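Local coordinates for Dbv8 protein (Nonomuraea, PDB 4MFZ), which probably transfers long aliphatic acyl chains from acyl-CoA, seen here as decanoyl-CoA, onto glycopeptide antibiotics as a GNAT-type N-acyltransferase, at residues T159-L163 and W184-L188; L196-Y201 and S232-A236; L224-Y230 and H272-L276; Q288-I294 and H328-S333. One frame throughout, in Å; residues are numbered along the deposited sequence.

Interaction 1 (T159-L163 and W184-L188); sequences TLTQL and WLTLL
L163 and L185 bring their CA atoms to within 6.8 Å, and L160 and L188 to within 7.8 Å, where helix 182-192 passes the junction of helices 153-160 and 162-174. This is helix-helix packing in the helical N-terminal domain, fully buried and largely apolar. L188 is the main wedge. Its CG lies anti to the backbone N (chi1 -177°), which sends the two methyls across toward the other segment: CD1 reaches the carbonyl O of T159 at 3.4 Å and the CB of Q162, while CD2 meets the CD2 of L160. The T159 side chain runs alongside that of L188 but points the other way, its CG2 against L188 CG and CD1. One turn away, L185 fits against helix 162-174, its CD2 on the CG of Q162 and its CD1 3.9 Å from the CD1 of L163, the two leucines crossing at about a right angle. F135 of helix 130-148 closes on L160, L163 and L188. The chain of Q162 bends at chi2 (72°) and brings its amide to the pyrrole edge of W184, the two planes 84° apart. The amide CD lies in the indole plane, 3.5 Å from W184 CD1, and Q162 OE1 accepts a hydrogen bond from Q200 NE2.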
# COMPACT_ATOMS: atom_id res chain seq x y z
N THR A 159 8.79 3.05 7.59
CA THR A 159 7.42 2.65 7.27
C THR A 159 6.73 3.68 6.37
O THR A 159 6.11 3.33 5.37
CB THR A 159 6.64 2.47 8.56
OG1 THR A 159 7.24 1.40 9.30
CG2 THR A 159 5.17 2.15 8.31
N LEU A 160 6.89 4.95 6.71
CA LEU A 160 6.21 6.03 6.03
C LEU A 160 6.63 6.18 4.57
O LEU A 160 5.82 6.67 3.75
CB LEU A 160 6.41 7.36 6.79
CG LEU A 160 5.66 7.50 8.12
CD1 LEU A 160 6.00 8.85 8.71
CD2 LEU A 160 4.12 7.36 7.99
N THR A 161 7.86 5.74 4.22
CA THR A 161 8.34 5.79 2.82
C THR A 161 7.49 5.00 1.82
O THR A 161 7.69 5.15 0.61
CB THR A 161 9.81 5.33 2.61
OG1 THR A 161 9.91 3.92 2.83
CG2 THR A 161 10.76 6.07 3.52
N GLN A 162 6.56 4.17 2.29
CA GLN A 162 5.60 3.56 1.36
C GLN A 162 4.90 4.64 0.51
O GLN A 162 4.52 4.38 -0.63
CB GLN A 162 4.56 2.66 2.07
CG GLN A 162 3.43 2.15 1.17
CD GLN A 162 3.90 1.08 0.19
OE1 GLN A 162 4.63 0.17 0.55
NE2 GLN A 162 3.50 1.19 -1.07
N LEU A 163 4.73 5.85 1.03
CA LEU A 163 4.06 6.89 0.22
C LEU A 163 4.84 7.19 -1.12
O LEU A 163 4.24 7.28 -2.19
CB LEU A 163 3.86 8.18 1.01
CG LEU A 163 3.16 9.22 0.13
CD1 LEU A 163 1.65 8.96 0.07
CD2 LEU A 163 3.47 10.62 0.59
N TRP A 184 -3.81 0.38 0.74
CA TRP A 184 -2.59 0.05 1.49
C TRP A 184 -2.05 1.26 2.24
O TRP A 184 -1.78 1.16 3.45
CB TRP A 184 -1.55 -0.58 0.56
CG TRP A 184 -0.33 -1.16 1.22
CD1 TRP A 184 1.00 -0.76 1.06
CD2 TRP A 184 -0.27 -2.30 2.15
NE1 TRP A 184 1.85 -1.55 1.78
CE2 TRP A 184 1.14 -2.50 2.46
CE3 TRP A 184 -1.22 -3.17 2.70
CZ2 TRP A 184 1.57 -3.51 3.30
CZ3 TRP A 184 -0.77 -4.17 3.57
CH2 TRP A 184 0.59 -4.33 3.86
N LEU A 185 -1.92 2.41 1.57
CA LEU A 185 -1.58 3.66 2.27
C LEU A 185 -2.52 3.92 3.45
O LEU A 185 -2.04 4.30 4.52
CB LEU A 185 -1.60 4.87 1.34
CG LEU A 185 -0.67 4.90 0.13
CD1 LEU A 185 -0.95 6.16 -0.71
CD2 LEU A 185 0.78 4.84 0.60
N THR A 186 -3.83 3.73 3.23
CA THR A 186 -4.85 3.89 4.31
C THR A 186 -4.57 3.01 5.52
O THR A 186 -4.49 3.50 6.65
CB THR A 186 -6.29 3.68 3.78
OG1 THR A 186 -6.54 4.66 2.79
CG2 THR A 186 -7.31 3.88 4.85
N LEU A 187 -4.39 1.72 5.29
CA LEU A 187 -4.02 0.80 6.35
C LEU A 187 -2.72 1.19 7.10
O LEU A 187 -2.65 1.11 8.34
CB LEU A 187 -3.90 -0.59 5.75
CG LEU A 187 -4.07 -1.77 6.69
CD1 LEU A 187 -5.51 -1.78 7.22
CD2 LEU A 187 -3.73 -3.05 5.92
N LEU A 188 -1.72 1.64 6.36
CA LEU A 188 -0.43 2.03 6.92
C LEU A 188 -0.55 3.29 7.77
O LEU A 188 -0.04 3.36 8.89
CB LEU A 188 0.58 2.25 5.79
CG LEU A 188 2.01 2.59 6.25
CD1 LEU A 188 3.02 2.03 5.23
CD2 LEU A 188 2.16 4.08 6.40

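Interaction 2 (L196-Y201 and S232-A236); sequences LGRLQY and SLRRA
Two hydrogen bonds run through the hydroxyl of S232, joining L196 and Y201 to helix 226-243. S232 OG donates to the carbonyl O of L196 at 2.6 Å, only 15° out of the carbonyl plane, and accepts from Y201 OH at 2.8 Å. With OG anti to the backbone N (chi1 -179°), the hydroxyl projects from the helix onto the hairpin formed by strands 193-196 and 199-205, whose type II' turn spans L196 to L199. The helix is the crossover of a beta-alpha-beta unit between parallel strands 211-216 and 251-256 of the GNAT sheet; its segment and strand 199-201 run 25° apart, their axes 9.5 Å from each other. Apolar contacts flank the polar pair. The A236 methyl sits over one face of the Y201 ring, a CH-pi contact with CB 4.0 Å from the centroid, and L196 CD1 reaches the A236 CA at 3.7 Å. L199 lays its CB and CG against the S232 side chain. At the outer side, the R235 guanidinium turns one face to L196 CB, 3.6 Å above its plane, and its NH1 comes close to the backbone at G197 without bonding to the amide N there. Because the buried serine hydroxyl is used as both donor and acceptor, its rotation is probably fixed, and the Y201 phenol is tied to the helix beside the apolar contacts of L196, L199 and A236.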
# COMPACT_ATOMS: atom_id res chain seq x y z
N LEU A 196 9.87 -3.55 8.65
CA LEU A 196 11.01 -3.89 9.47
C LEU A 196 12.10 -4.39 8.54
O LEU A 196 12.04 -5.51 8.05
CB LEU A 196 10.65 -4.94 10.56
CG LEU A 196 9.42 -4.83 11.48
CD1 LEU A 196 9.23 -6.10 12.34
CD2 LEU A 196 9.47 -3.58 12.35
N GLY A 197 13.09 -3.55 8.29
CA GLY A 197 14.14 -3.87 7.31
C GLY A 197 13.52 -3.98 5.94
O GLY A 197 12.83 -3.04 5.50
N ARG A 198 13.66 -5.13 5.29
CA ARG A 198 13.19 -5.31 3.91
C ARG A 198 11.69 -5.62 3.77
O ARG A 198 11.16 -5.52 2.67
CB ARG A 198 13.98 -6.42 3.22
CG ARG A 198 13.72 -6.64 1.71
CD ARG A 198 14.14 -5.45 0.81
NE ARG A 198 13.79 -5.61 -0.62
CZ ARG A 198 12.55 -5.59 -1.10
NH1 ARG A 198 11.51 -5.39 -0.28
NH2 ARG A 198 12.31 -5.71 -2.41
N LEU A 199 11.04 -6.05 4.85
CA LEU A 199 9.69 -6.59 4.73
C LEU A 199 8.68 -5.75 5.48
O LEU A 199 9.04 -5.07 6.45
CB LEU A 199 9.64 -8.05 5.24
CG LEU A 199 10.64 -9.08 4.70
CD1 LEU A 199 10.33 -10.48 5.23
CD2 LEU A 199 10.66 -9.15 3.18
N GLN A 200 7.42 -5.82 5.05
CA GLN A 200 6.30 -5.12 5.72
C GLN A 200 5.31 -6.13 6.36
O GLN A 200 5.09 -7.22 5.85
CB GLN A 200 5.51 -4.25 4.73
CG GLN A 200 6.17 -2.95 4.25
CD GLN A 200 5.40 -2.31 3.10
OE1 GLN A 200 4.71 -2.99 2.35
NE2 GLN A 200 5.55 -1.00 2.93
N TYR A 201 4.73 -5.76 7.49
CA TYR A 201 3.83 -6.66 8.19
C TYR A 201 2.60 -5.85 8.55
O TYR A 201 2.74 -4.75 9.08
CB TYR A 201 4.48 -7.15 9.48
CG TYR A 201 5.79 -7.85 9.27
CD1 TYR A 201 7.00 -7.13 9.26
CD2 TYR A 201 5.83 -9.23 9.04
CE1 TYR A 201 8.21 -7.78 9.03
CE2 TYR A 201 7.05 -9.89 8.83
CZ TYR A 201 8.22 -9.16 8.82
OH TYR A 201 9.41 -9.83 8.60
N SER A 232 14.80 -9.60 8.87
CA SER A 232 13.46 -9.04 9.08
C SER A 232 12.53 -10.05 9.76
O SER A 232 11.93 -9.73 10.77
CB SER A 232 12.81 -8.61 7.76
OG SER A 232 11.51 -8.05 8.05
N LEU A 233 12.42 -11.25 9.19
CA LEU A 233 11.52 -12.28 9.70
C LEU A 233 11.79 -12.58 11.20
O LEU A 233 10.84 -12.65 11.98
CB LEU A 233 11.59 -13.54 8.84
CG LEU A 233 10.60 -14.65 9.20
CD1 LEU A 233 9.17 -14.24 8.94
CD2 LEU A 233 10.90 -15.92 8.44
N ARG A 234 13.05 -12.69 11.60
CA ARG A 234 13.39 -12.86 13.05
C ARG A 234 13.00 -11.72 14.00
O ARG A 234 12.78 -11.96 15.20
CB ARG A 234 14.87 -13.22 13.24
CG ARG A 234 15.17 -14.68 12.85
CD ARG A 234 16.53 -15.19 13.35
NE ARG A 234 17.58 -14.27 12.90
CZ ARG A 234 18.06 -13.27 13.65
NH1 ARG A 234 17.61 -13.08 14.89
NH2 ARG A 234 18.99 -12.45 13.15
N ARG A 235 12.93 -10.49 13.49
CA ARG A 235 12.55 -9.33 14.28
C ARG A 235 11.01 -9.17 14.48
O ARG A 235 10.58 -8.45 15.38
CB ARG A 235 13.09 -8.02 13.65
CG ARG A 235 14.59 -7.73 13.81
CD ARG A 235 15.03 -6.57 12.90
NE ARG A 235 14.36 -5.30 13.24
CZ ARG A 235 14.07 -4.31 12.39
NH1 ARG A 235 14.37 -4.38 11.07
NH2 ARG A 235 13.47 -3.22 12.88
N ALA A 236 10.22 -9.81 13.63
CA ALA A 236 8.76 -9.59 13.61
C ALA A 236 8.11 -9.93 14.93
O ALA A 236 7.55 -9.05 15.57
CB ALA A 236 8.10 -10.36 12.47

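Interaction 3 (L224-Y230 and H272-L276); sequences LIPDIYY and HILQL. With MFK (decanoyl-CoA), chain B.
H272 opens the second helix and packs on L224, I225 and P226. Its imidazole has the CA of I225 almost squarely over one face, 4.0 Å from the ring centroid and 5° off the normal, a CH-pi contact, while P226 CD comes to 3.6 Å from H272 ND1. A chi1 of -53°, with CG beside the backbone N, lays the ring back over the segment 224-226. The amide N of H272 donates to OBB of the decanoyl-CoA pyrophosphate at 2.9 Å, and the next amide, that of I273, donates to OBA of the same phosphate at 3.0 Å with a nearly straight 163° geometry. These first two amides of helix 272-277 thus hold two oxygens of one phosphate at the helix N-terminal end, whose dipole would probably add a favourable field. S271 OG is also hydrogen-bonded to the decanoyl-CoA. The L224 N-H approaches the other phosphate, though the position of its oxygen OAX is doubtful. A pyrophosphate set between the N-terminal ends of helices 226-243 and 272-277 is consistent with the acyl-CoA site of the GNAT fold. Further along, Q275 extends so that NE2 lies 3.7 Å from P226 CG, and one water links this nitrogen to Y230 OH. L276 follows, its two methyls splitting the work: CD1 sits 3.6 Å from Y229 CB and also touches L224 CG, whereas CD2 lies 3.5 Å from Y230 CE2. Its CB faces the acyl tail, 3.7 Å from the terminal carbon CCG, and a second water joins the L276 carbonyl O to Y230 OH.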
# COMPACT_ATOMS: atom_id res chain seq x y z
N LEU A 224 15.82 -9.83 -2.87
CA LEU A 224 15.55 -10.44 -1.58
C LEU A 224 16.67 -11.41 -1.17
O LEU A 224 16.44 -12.61 -1.10
CB LEU A 224 14.21 -11.15 -1.66
CG LEU A 224 13.53 -11.62 -0.38
CD1 LEU A 224 13.22 -10.46 0.56
CD2 LEU A 224 12.27 -12.37 -0.79
N ILE A 225 17.87 -10.93 -0.90
CA ILE A 225 18.90 -11.86 -0.43
C ILE A 225 18.47 -12.48 0.91
O ILE A 225 17.82 -11.83 1.75
CB ILE A 225 20.34 -11.27 -0.35
CG1 ILE A 225 20.47 -10.21 0.75
CG2 ILE A 225 20.80 -10.76 -1.73
CD1 ILE A 225 21.89 -9.69 0.94
N PRO A 226 18.80 -13.76 1.10
CA PRO A 226 18.43 -14.46 2.34
C PRO A 226 18.73 -13.70 3.64
O PRO A 226 17.91 -13.74 4.57
CB PRO A 226 19.27 -15.75 2.25
CG PRO A 226 19.36 -16.01 0.77
CD PRO A 226 19.51 -14.63 0.15
N ASP A 227 19.88 -13.00 3.71
CA ASP A 227 20.27 -12.30 4.93
C ASP A 227 19.28 -11.18 5.29
O ASP A 227 18.98 -10.96 6.45
CB ASP A 227 21.70 -11.69 4.80
CG ASP A 227 22.80 -12.68 5.13
OD1 ASP A 227 22.50 -13.83 5.53
OD2 ASP A 227 23.99 -12.30 5.01
N ILE A 228 18.81 -10.45 4.29
CA ILE A 228 17.88 -9.38 4.60
C ILE A 228 16.48 -9.94 4.86
O ILE A 228 15.76 -9.40 5.69
CB ILE A 228 17.90 -8.22 3.57
CG1 ILE A 228 17.15 -8.62 2.29
CG2 ILE A 228 19.34 -7.73 3.35
CD1 ILE A 228 17.18 -7.59 1.18
N TYR A 229 16.11 -11.03 4.19
CA TYR A 229 14.83 -11.69 4.47
C TYR A 229 14.76 -12.22 5.91
O TYR A 229 13.81 -11.92 6.64
CB TYR A 229 14.52 -12.80 3.43
CG TYR A 229 13.29 -13.66 3.75
CD1 TYR A 229 13.42 -14.83 4.47
CD2 TYR A 229 12.01 -13.31 3.30
CE1 TYR A 229 12.32 -15.64 4.76
CE2 TYR A 229 10.91 -14.11 3.57
CZ TYR A 229 11.06 -15.27 4.32
OH TYR A 229 9.96 -16.10 4.61
N TYR A 230 15.77 -13.00 6.33
CA TYR A 230 15.74 -13.60 7.66
C TYR A 230 15.96 -12.61 8.77
O TYR A 230 15.39 -12.76 9.87
CB TYR A 230 16.72 -14.77 7.79
CG TYR A 230 16.27 -15.97 7.03
CD1 TYR A 230 15.10 -16.65 7.39
CD2 TYR A 230 16.99 -16.42 5.93
CE1 TYR A 230 14.69 -17.78 6.68
CE2 TYR A 230 16.59 -17.53 5.21
CZ TYR A 230 15.43 -18.22 5.59
OH TYR A 230 15.01 -19.33 4.85
N HIS A 272 16.62 -16.57 -5.16
CA HIS A 272 16.21 -16.23 -3.79
C HIS A 272 14.76 -16.64 -3.57
O HIS A 272 14.41 -17.05 -2.49
CB HIS A 272 16.32 -14.73 -3.50
CG HIS A 272 17.67 -14.09 -3.81
ND1 HIS A 272 18.87 -14.64 -3.44
CD2 HIS A 272 17.96 -12.87 -4.39
CE1 HIS A 272 19.87 -13.82 -3.81
NE2 HIS A 272 19.32 -12.73 -4.40
N ILE A 273 13.91 -16.49 -4.60
CA ILE A 273 12.48 -16.83 -4.51
C ILE A 273 12.33 -18.33 -4.25
O ILE A 273 11.66 -18.74 -3.28
CB ILE A 273 11.69 -16.41 -5.80
CG1 ILE A 273 11.61 -14.88 -5.93
CG2 ILE A 273 10.28 -17.03 -5.83
CD1 ILE A 273 11.36 -14.39 -7.35
N LEU A 274 13.00 -19.16 -5.06
CA LEU A 274 12.87 -20.60 -4.91
C LEU A 274 13.39 -21.08 -3.56
O LEU A 274 12.76 -21.89 -2.89
CB LEU A 274 13.55 -21.37 -6.05
CG LEU A 274 13.10 -21.05 -7.46
CD1 LEU A 274 13.85 -21.96 -8.43
CD2 LEU A 274 11.58 -21.15 -7.66
N GLN A 275 14.55 -20.57 -3.16
CA GLN A 275 15.07 -20.92 -1.86
C GLN A 275 14.15 -20.46 -0.70
O GLN A 275 13.79 -21.27 0.19
CB GLN A 275 16.49 -20.36 -1.67
CG GLN A 275 16.96 -20.43 -0.23
CD GLN A 275 18.40 -19.95 -0.05
OE1 GLN A 275 19.17 -19.86 -1.01
NE2 GLN A 275 18.76 -19.66 1.21
N LEU A 276 13.77 -19.18 -0.69
CA LEU A 276 13.11 -18.62 0.50
C LEU A 276 11.69 -19.12 0.69
O LEU A 276 11.24 -19.26 1.81
CB LEU A 276 13.21 -17.08 0.57
CG LEU A 276 14.66 -16.55 0.65
CD1 LEU A 276 14.64 -15.04 0.60
CD2 LEU A 276 15.34 -17.01 1.93
CCG MFK B . 10.31 -15.64 -1.29
CCF MFK B . 9.69 -16.14 0.02
CCE MFK B . 8.53 -15.25 0.40
CCD MFK B . 7.32 -15.68 -0.38
CCC MFK B . 6.09 -15.20 0.36
CCB MFK B . 5.34 -14.19 -0.47
CCA MFK B . 3.96 -14.02 0.15
CBZ MFK B . 3.85 -12.60 0.67
CAK MFK B . 2.84 -11.83 -0.15
CAJ MFK B . 3.53 -10.67 -0.88
OAL MFK B . 4.48 -10.05 -0.37
SAI MFK B . 2.83 -10.30 -2.44
CAH MFK B . 3.93 -8.95 -3.06
CAG MFK B . 5.30 -9.47 -3.51
NAF MFK B . 6.09 -8.30 -3.89
CAE MFK B . 6.60 -8.12 -5.12
OAM MFK B . 6.50 -8.94 -6.03
CAD MFK B . 7.39 -6.81 -5.32
CAC MFK B . 8.12 -6.83 -6.68
NAB MFK B . 9.02 -8.00 -6.77
CAA MFK B . 10.32 -7.84 -6.49
OAO MFK B . 10.81 -6.75 -6.16
CAN MFK B . 11.22 -9.08 -6.65
OAU MFK B . 10.53 -10.13 -7.37
CAP MFK B . 11.78 -9.60 -5.31
CAR MFK B . 10.64 -9.93 -4.37
CAS MFK B . 12.69 -8.59 -4.62
CAQ MFK B . 12.59 -10.86 -5.58
OAT MFK B . 13.63 -10.53 -6.47
PAV MFK B . 15.06 -11.29 -6.46
OAX MFK B . 15.63 -11.32 -5.11
OAW MFK B . 15.87 -10.72 -7.58
OAY MFK B . 14.50 -12.75 -6.85
PAZ MFK B . 15.33 -13.98 -7.46
OBA MFK B . 14.40 -15.24 -7.25
OBB MFK B . 16.65 -14.18 -6.84
O5' MFK B . 15.27 -13.79 -9.06
C5' MFK B . 15.83 -14.70 -9.97
C4' MFK B . 15.65 -14.12 -11.38
O4' MFK B . 14.34 -13.46 -11.61
C3' MFK B . 16.66 -13.03 -11.65
O3' MFK B . 16.93 -13.05 -13.05
PBV MFK B . 18.47 -12.95 -13.55
OBW MFK B . 18.82 -11.44 -13.26
OBY MFK B . 18.38 -13.23 -15.15
OBX MFK B . 19.43 -13.78 -12.82
C2' MFK B . 15.87 -11.78 -11.25
O2' MFK B . 16.40 -10.58 -11.79
C1' MFK B . 14.53 -12.05 -11.85
N9 MFK B . 13.46 -11.28 -11.16
C8 MFK B . 12.95 -11.53 -9.95
N7 MFK B . 12.01 -10.61 -9.71
C5 MFK B . 11.91 -9.82 -10.78
C4 MFK B . 12.81 -10.24 -11.67
N3 MFK B . 12.91 -9.65 -12.87
C2 MFK B . 12.15 -8.44 -13.28
N1 MFK B . 11.19 -8.07 -12.22
C6 MFK B . 11.12 -8.76 -11.07
N6 MFK B . 10.23 -8.39 -10.15
O HOH W 1 16.93 -20.73 3.51
O HOH W 2 12.29 -19.44 4.49

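Interaction 4 (Q288-I294 and H328-S333); sequences QDGDDAI and HWYQRS
Q288 and Q331 meet at one backbone bond, the Q331 N-H donating to the carbonyl O of Q288 at 3.0 Å, and their CB atoms lie 4.1 Å apart. Beyond CB the two glutamines part. The extended chain of Q288 carries OE1 to within 3.2 Å of S333 OG, a hydroxyl that is also hydrogen-bonded to T255 of strand 251-256. Q331 instead extends along the start of helix 291-299, its amide OE1 3.8 Å from the CB of A293. One step on, D289 and Y330 form a non-hydrogen-bonded antiparallel pair. The strands concerned are the last two of the GNAT sheet: 330-337 is inserted between 251-256 and 281-289, leaving 281-289 at the edge. W329 ties the end of this edge strand to the helix that follows. Its carbonyl O takes the N-H of G290, the N-cap residue, at 2.7 Å in a bent bond, donor tilted 34° from the carbonyl plane. Its own N-H gives a nearly straight bond (170°) of 2.8 Å to D291 OD1, met almost along the C-O axis. The chain is close-packed here, G290 CA lying 4.0 Å from Y330 CA. The W329 indole, brought toward the helix by chi1 of -65°, receives I294 on one face: I294 CD1 stands 4.1 Å from the centroid of the W329 six-membered ring, a CH-pi contact, while I294 CG2 touches W329 CD1. H322 and L323 of helix 314-324 also meet this indole.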
# COMPACT_ATOMS: atom_id res chain seq x y z
N GLN A 288 -6.31 -19.86 -8.34
CA GLN A 288 -6.33 -18.40 -8.37
C GLN A 288 -5.54 -17.88 -9.57
O GLN A 288 -4.32 -18.04 -9.62
CB GLN A 288 -5.74 -17.82 -7.08
CG GLN A 288 -6.53 -18.13 -5.82
CD GLN A 288 -5.87 -17.52 -4.59
OE1 GLN A 288 -5.22 -18.23 -3.81
NE2 GLN A 288 -6.03 -16.22 -4.42
N ASP A 289 -6.24 -17.25 -10.50
CA ASP A 289 -5.64 -16.80 -11.76
C ASP A 289 -4.57 -15.76 -11.47
O ASP A 289 -4.78 -14.86 -10.67
CB ASP A 289 -6.70 -16.20 -12.68
CG ASP A 289 -7.78 -17.21 -13.06
OD1 ASP A 289 -7.57 -18.42 -12.86
OD2 ASP A 289 -8.84 -16.77 -13.55
N GLY A 290 -3.42 -15.91 -12.10
CA GLY A 290 -2.29 -15.05 -11.77
C GLY A 290 -1.63 -14.31 -12.91
O GLY A 290 -0.59 -13.68 -12.72
N ASP A 291 -2.23 -14.36 -14.11
CA ASP A 291 -1.64 -13.65 -15.25
C ASP A 291 -1.58 -12.14 -14.99
O ASP A 291 -0.52 -11.53 -15.16
CB ASP A 291 -2.40 -13.93 -16.56
CG ASP A 291 -2.29 -15.39 -17.01
OD1 ASP A 291 -1.49 -16.18 -16.47
OD2 ASP A 291 -3.02 -15.74 -17.97
N ASP A 292 -2.69 -11.55 -14.56
CA ASP A 292 -2.72 -10.10 -14.25
C ASP A 292 -1.68 -9.74 -13.19
O ASP A 292 -0.92 -8.76 -13.34
CB ASP A 292 -4.11 -9.64 -13.75
CG ASP A 292 -5.16 -9.58 -14.86
OD1 ASP A 292 -4.90 -10.08 -15.97
OD2 ASP A 292 -6.25 -9.01 -14.61
N ALA A 293 -1.65 -10.53 -12.12
CA ALA A 293 -0.82 -10.20 -10.99
C ALA A 293 0.68 -10.32 -11.31
O ALA A 293 1.47 -9.49 -10.90
CB ALA A 293 -1.18 -11.06 -9.79
N ILE A 294 1.08 -11.36 -12.04
CA ILE A 294 2.49 -11.50 -12.42
C ILE A 294 2.94 -10.40 -13.40
O ILE A 294 4.02 -9.85 -13.27
CB ILE A 294 2.82 -12.90 -12.92
CG1 ILE A 294 4.33 -13.14 -12.81
CG2 ILE A 294 2.27 -13.12 -14.33
CD1 ILE A 294 4.74 -14.60 -12.80
N HIS A 328 -0.50 -20.62 -18.45
CA HIS A 328 -0.98 -19.65 -17.43
C HIS A 328 -0.26 -19.63 -16.12
O HIS A 328 0.26 -20.64 -15.66
CB HIS A 328 -2.49 -19.81 -17.20
CG HIS A 328 -3.30 -19.45 -18.41
ND1 HIS A 328 -3.72 -20.38 -19.30
CD2 HIS A 328 -3.72 -18.21 -18.91
CE1 HIS A 328 -4.40 -19.77 -20.30
NE2 HIS A 328 -4.39 -18.44 -20.06
N TRP A 329 -0.26 -18.45 -15.49
CA TRP A 329 0.32 -18.25 -14.16
C TRP A 329 -0.73 -18.26 -13.08
O TRP A 329 -1.84 -17.78 -13.29
CB TRP A 329 1.06 -16.93 -14.12
CG TRP A 329 2.24 -16.93 -15.05
CD1 TRP A 329 2.33 -16.34 -16.32
CD2 TRP A 329 3.52 -17.59 -14.83
NE1 TRP A 329 3.57 -16.58 -16.88
CE2 TRP A 329 4.34 -17.32 -16.03
CE3 TRP A 329 4.07 -18.34 -13.79
CZ2 TRP A 329 5.64 -17.79 -16.15
CZ3 TRP A 329 5.39 -18.81 -13.93
CH2 TRP A 329 6.16 -18.53 -15.09
N TYR A 330 -0.36 -18.78 -11.91
CA TYR A 330 -1.25 -18.79 -10.73
C TYR A 330 -0.67 -18.07 -9.51
O TYR A 330 0.54 -18.04 -9.32
CB TYR A 330 -1.68 -20.23 -10.38
CG TYR A 330 -2.36 -20.87 -11.56
CD1 TYR A 330 -3.73 -20.70 -11.78
CD2 TYR A 330 -1.62 -21.59 -12.51
CE1 TYR A 330 -4.35 -21.25 -12.89
CE2 TYR A 330 -2.23 -22.14 -13.62
CZ TYR A 330 -3.60 -21.96 -13.80
OH TYR A 330 -4.21 -22.50 -14.91
N GLN A 331 -1.54 -17.47 -8.71
CA GLN A 331 -1.20 -17.01 -7.38
C GLN A 331 -1.48 -18.14 -6.41
O GLN A 331 -2.44 -18.89 -6.59
CB GLN A 331 -2.11 -15.86 -6.99
CG GLN A 331 -1.86 -14.58 -7.74
CD GLN A 331 -2.62 -13.45 -7.11
OE1 GLN A 331 -2.05 -12.57 -6.46
NE2 GLN A 331 -3.92 -13.48 -7.26
N ARG A 332 -0.66 -18.26 -5.37
CA ARG A 332 -0.97 -19.20 -4.28
C ARG A 332 -0.97 -18.48 -2.95
O ARG A 332 -0.25 -17.49 -2.78
CB ARG A 332 -0.02 -20.42 -4.24
CG ARG A 332 0.30 -21.05 -5.59
CD ARG A 332 -0.79 -21.98 -6.10
NE ARG A 332 -0.55 -23.33 -5.60
CZ ARG A 332 -1.15 -23.83 -4.54
NH1 ARG A 332 -2.03 -23.10 -3.91
NH2 ARG A 332 -0.88 -25.05 -4.12
N SER A 333 -1.77 -19.00 -2.02
CA SER A 333 -1.81 -18.54 -0.65
C SER A 333 -0.94 -19.42 0.21
O SER A 333 -0.89 -20.63 0.01
CB SER A 333 -3.25 -18.57 -0.12
OG SER A 333 -4.04 -17.69 -0.88

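Interaction 1 belongs to the helical N-terminal domain, and interactions 2, 3 and 4 to the GNAT-like C-terminal domain. Interactions 1 and 2 follow one another along the chain, their centres 15 Å apart, and meet across the domain junction through Q200. Interactions 2 and 3 share helix 226-243, with segments alternating along the chain and centres 12 Å apart; L199 packs on L224 and Y229 between them. Interaction 4 comes last, its centre 21 Å from interaction 3, and reaches the same sheet as interaction 2. Helix 272-277 leads on to edge strand 281-289. Interaction 3 holds residues of the decanoyl-CoA pocket, interaction 2 adds R198, and interaction 4 joins the last two strands of the sheet.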